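Local coordinates for CofB (Escherichia coli, PDB 4QS4), which is a minor pilin that initiates assembly of the CFA/III type IV pilus of enterotoxigenic Escherichia coli, at residues 448-453 with 461-466. Sequence-based numbering, arbitrary orientation.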
ATOM      1  N   THR A 448     -11.716  -2.766  54.783  1.00 27.08           N
ATOM      2  CA  THR A 448     -12.260  -1.610  54.094  1.00 26.28           C
ATOM      3  C   THR A 448     -13.053  -2.043  52.866  1.00 26.40           C
ATOM      4  O   THR A 448     -12.701  -3.011  52.187  1.00 26.37           O
ATOM      5  CB  THR A 448     -11.155  -0.598  53.694  1.00 25.62           C
ATOM      6  OG1 THR A 448     -11.747   0.550  53.072  1.00 26.00           O
ATOM      7  CG2 THR A 448     -10.147  -1.211  52.727  1.00 25.11           C
ATOM      8  N   ALA A 449     -14.147  -1.332  52.618  1.00 26.09           N
ATOM      9  CA  ALA A 449     -14.921  -1.469  51.408  1.00 25.99           C
ATOM     10  C   ALA A 449     -14.725  -0.177  50.627  1.00 25.91           C
ATOM     11  O   ALA A 449     -15.125   0.896  51.081  1.00 26.92           O
ATOM     12  CB  ALA A 449     -16.388  -1.680  51.746  1.00 27.35           C
ATOM     13  N   ILE A 450     -14.094  -0.281  49.461  1.00 24.88           N
ATOM     14  CA  ILE A 450     -13.812   0.877  48.623  1.00 23.74           C
ATOM     15  C   ILE A 450     -14.727   0.806  47.408  1.00 24.43           C
ATOM     16  O   ILE A 450     -14.727  -0.190  46.672  1.00 23.71           O
ATOM     17  CB  ILE A 450     -12.329   0.914  48.215  1.00 22.61           C
ATOM     18  CG1 ILE A 450     -11.452   1.153  49.457  1.00 22.30           C
ATOM     19  CG2 ILE A 450     -12.072   2.010  47.181  1.00 22.78           C
ATOM     20  CD1 ILE A 450      -9.985   0.787  49.272  1.00 21.25           C
ATOM     21  N   GLN A 451     -15.525   1.859  47.221  1.00 24.29           N
ATOM     22  CA  GLN A 451     -16.541   1.893  46.178  1.00 24.54           C
ATOM     23  C   GLN A 451     -16.199   2.981  45.167  1.00 24.21           C
ATOM     24  O   GLN A 451     -15.679   4.033  45.529  1.00 23.95           O
ATOM     25  CB  GLN A 451     -17.911   2.163  46.789  1.00 25.81           C
ATOM     26  CG  GLN A 451     -19.069   2.025  45.816  1.00 26.80           C
ATOM     27  CD  GLN A 451     -20.410   1.982  46.517  1.00 28.66           C
ATOM     28  OE1 GLN A 451     -20.732   0.998  47.184  1.00 29.64           O
ATOM     29  NE2 GLN A 451     -21.206   3.041  46.367  1.00 29.09           N
ATOM     30  N   VAL A 452     -16.485   2.709  43.900  1.00 23.81           N
ATOM     31  CA  VAL A 452     -16.262   3.667  42.838  1.00 23.90           C
ATOM     32  C   VAL A 452     -17.579   3.863  42.129  1.00 24.80           C
ATOM     33  O   VAL A 452     -18.219   2.890  41.716  1.00 25.42           O
ATOM     34  CB  VAL A 452     -15.199   3.181  41.822  1.00 22.99           C
ATOM     35  CG1 VAL A 452     -15.132   4.114  40.622  1.00 23.29           C
ATOM     36  CG2 VAL A 452     -13.834   3.087  42.479  1.00 22.04           C
ATOM     37  N   ASN A 453     -17.978   5.121  41.982  1.00 25.96           N
ATOM     38  CA  ASN A 453     -19.203   5.450  41.271  1.00 27.09           C
ATOM     39  C   ASN A 453     -18.980   6.531  40.224  1.00 28.17           C
ATOM     40  O   ASN A 453     -18.014   7.280  40.298  1.00 26.66           O
ATOM     41  CB  ASN A 453     -20.277   5.880  42.273  1.00 28.30           C
ATOM     42  CG  ASN A 453     -20.681   4.756  43.211  1.00 28.02           C
ATOM     43  OD1 ASN A 453     -20.415   4.820  44.406  1.00 27.95           O
ATOM     44  ND2 ASN A 453     -21.310   3.718  42.676  1.00 28.14           N
ATOM     45  N   ILE A 461     -15.027   8.252  44.443  1.00 25.30           N
ATOM     46  CA  ILE A 461     -14.401   7.141  45.149  1.00 25.02           C
ATOM     47  C   ILE A 461     -14.563   7.373  46.646  1.00 25.40           C
ATOM     48  O   ILE A 461     -14.183   8.427  47.168  1.00 25.24           O
ATOM     49  CB  ILE A 461     -12.909   7.018  44.810  1.00 24.69           C
ATOM     50  CG1 ILE A 461     -12.701   7.140  43.297  1.00 24.95           C
ATOM     51  CG2 ILE A 461     -12.361   5.695  45.354  1.00 24.29           C
ATOM     52  CD1 ILE A 461     -11.277   7.454  42.917  1.00 26.04           C
ATOM     53  N   THR A 462     -15.160   6.399  47.321  1.00 25.28           N
ATOM     54  CA  THR A 462     -15.420   6.492  48.749  1.00 25.83           C
ATOM     55  C   THR A 462     -15.049   5.169  49.402  1.00 25.64           C
ATOM     56  O   THR A 462     -14.831   4.169  48.713  1.00 24.92           O
ATOM     57  CB  THR A 462     -16.902   6.808  49.043  1.00 27.04           C
ATOM     58  OG1 THR A 462     -17.737   5.779  48.494  1.00 27.37           O
ATOM     59  CG2 THR A 462     -17.297   8.154  48.438  1.00 28.01           C
ATOM     60  N   ALA A 463     -14.974   5.175  50.728  1.00 25.86           N
ATOM     61  CA  ALA A 463     -14.550   4.000  51.475  1.00 25.86           C
ATOM     62  C   ALA A 463     -15.065   4.054  52.902  1.00 27.19           C
ATOM     63  O   ALA A 463     -15.147   5.128  53.500  1.00 27.83           O
ATOM     64  CB  ALA A 463     -13.027   3.885  51.475  1.00 25.28           C
ATOM     65  N   THR A 464     -15.453   2.894  53.424  1.00 27.93           N
ATOM     66  CA  THR A 464     -15.629   2.721  54.854  1.00 29.25           C
ATOM     67  C   THR A 464     -14.525   1.808  55.362  1.00 29.39           C
ATOM     68  O   THR A 464     -14.031   0.952  54.621  1.00 29.46           O
ATOM     69  CB  THR A 464     -17.001   2.132  55.210  1.00 30.83           C
ATOM     70  OG1 THR A 464     -17.221   0.919  54.478  1.00 31.38           O
ATOM     71  CG2 THR A 464     -18.104   3.130  54.893  1.00 31.89           C
ATOM     72  N   MET A 465     -14.116   2.023  56.609  1.00 29.75           N
ATOM     73  CA  MET A 465     -13.141   1.166  57.277  1.00 29.23           C
ATOM     74  C   MET A 465     -13.728   0.748  58.615  1.00 30.46           C
ATOM     75  O   MET A 465     -14.274   1.583  59.332  1.00 31.63           O
ATOM     76  CB  MET A 465     -11.833   1.909  57.523  1.00 28.94           C
ATOM     77  CG  MET A 465     -10.753   1.041  58.158  1.00 29.10           C
ATOM     78  SD  MET A 465      -9.257   1.909  58.665  1.00 29.79           S
ATOM     79  CE  MET A 465      -8.748   2.655  57.123  1.00 28.21           C
ATOM     80  N   GLY A 466     -13.616  -0.538  58.938  1.00 29.84           N
ATOM     81  CA  GLY A 466     -14.010  -1.053  60.254  1.00 30.42           C
ATOM     82  C   GLY A 466     -12.785  -1.170  61.146  1.00 30.10           C
ATOM     83  O   GLY A 466     -11.773  -1.738  60.741  1.00 29.01           O
TER
HETATM   84  O   HOH W   1     -18.242   6.039  45.699  1.00 26.94           O
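Ala449 and Gln451 form the hydrogen-bonded pairs with Thr464 and Thr462, each pair joined by two backbone bonds. The Gln451 N to Thr462 O bond is 2.8 Å long and nearly straight, at 166°, whereas Ala449 N meets Thr464 O at 3.0 Å in a more bent bond. That carbonyl has a second donor: Thr448 OG1 lies 2.8 Å from Thr464 O. The hydroxyl approaches about 40° off the plane of the carbonyl, while the amide stays closer to it. With its OG1 anti to the backbone N (chi1 -177°), Thr448 swings the hydroxyl over the neighbouring strand. A valine here has no hydroxyl, so Thr464 O would probably be left with the Ala449 amide as its one donor from this strand, and the side-chain tie between the strands would be gone.

The face carrying Ile450, Val452, Ile461, Ala463 and Met465 is largely apolar, Thr448 OG1 being the polar atom on it. Ile450 splits its branches across the strand: CG1 rests 3.7 Å from Ala463 CB, and CG2 turns to Ile461 CG2 at 4.1 Å. The same Ile461 methyl lies 4.2 Å from Val452 CG2, the two side chains running alongside each other in one direction. On the other face the extended Gln451 side chain runs forward along its own strand, where NE2 donates to a lone pair of Asn453 OD1 at 2.8 Å. Water 1 bridges Asn453 OD1 to Thr462 OG1 across the strands.

Farther out, Leu484, Val486 and Ile488 of strand 484-493, with Ile411 and Ile414 of strand 404-414, pack on the apolar face, and Asn480 OD1 accepts from Ala463 N. Antiparallel, alternating bridges between consecutive strands 444-454 and 458-469, joined by a short turn, define a beta hairpin, here packed face to face against a second sheet as in a beta sandwich, within the C-terminal domain of CofB.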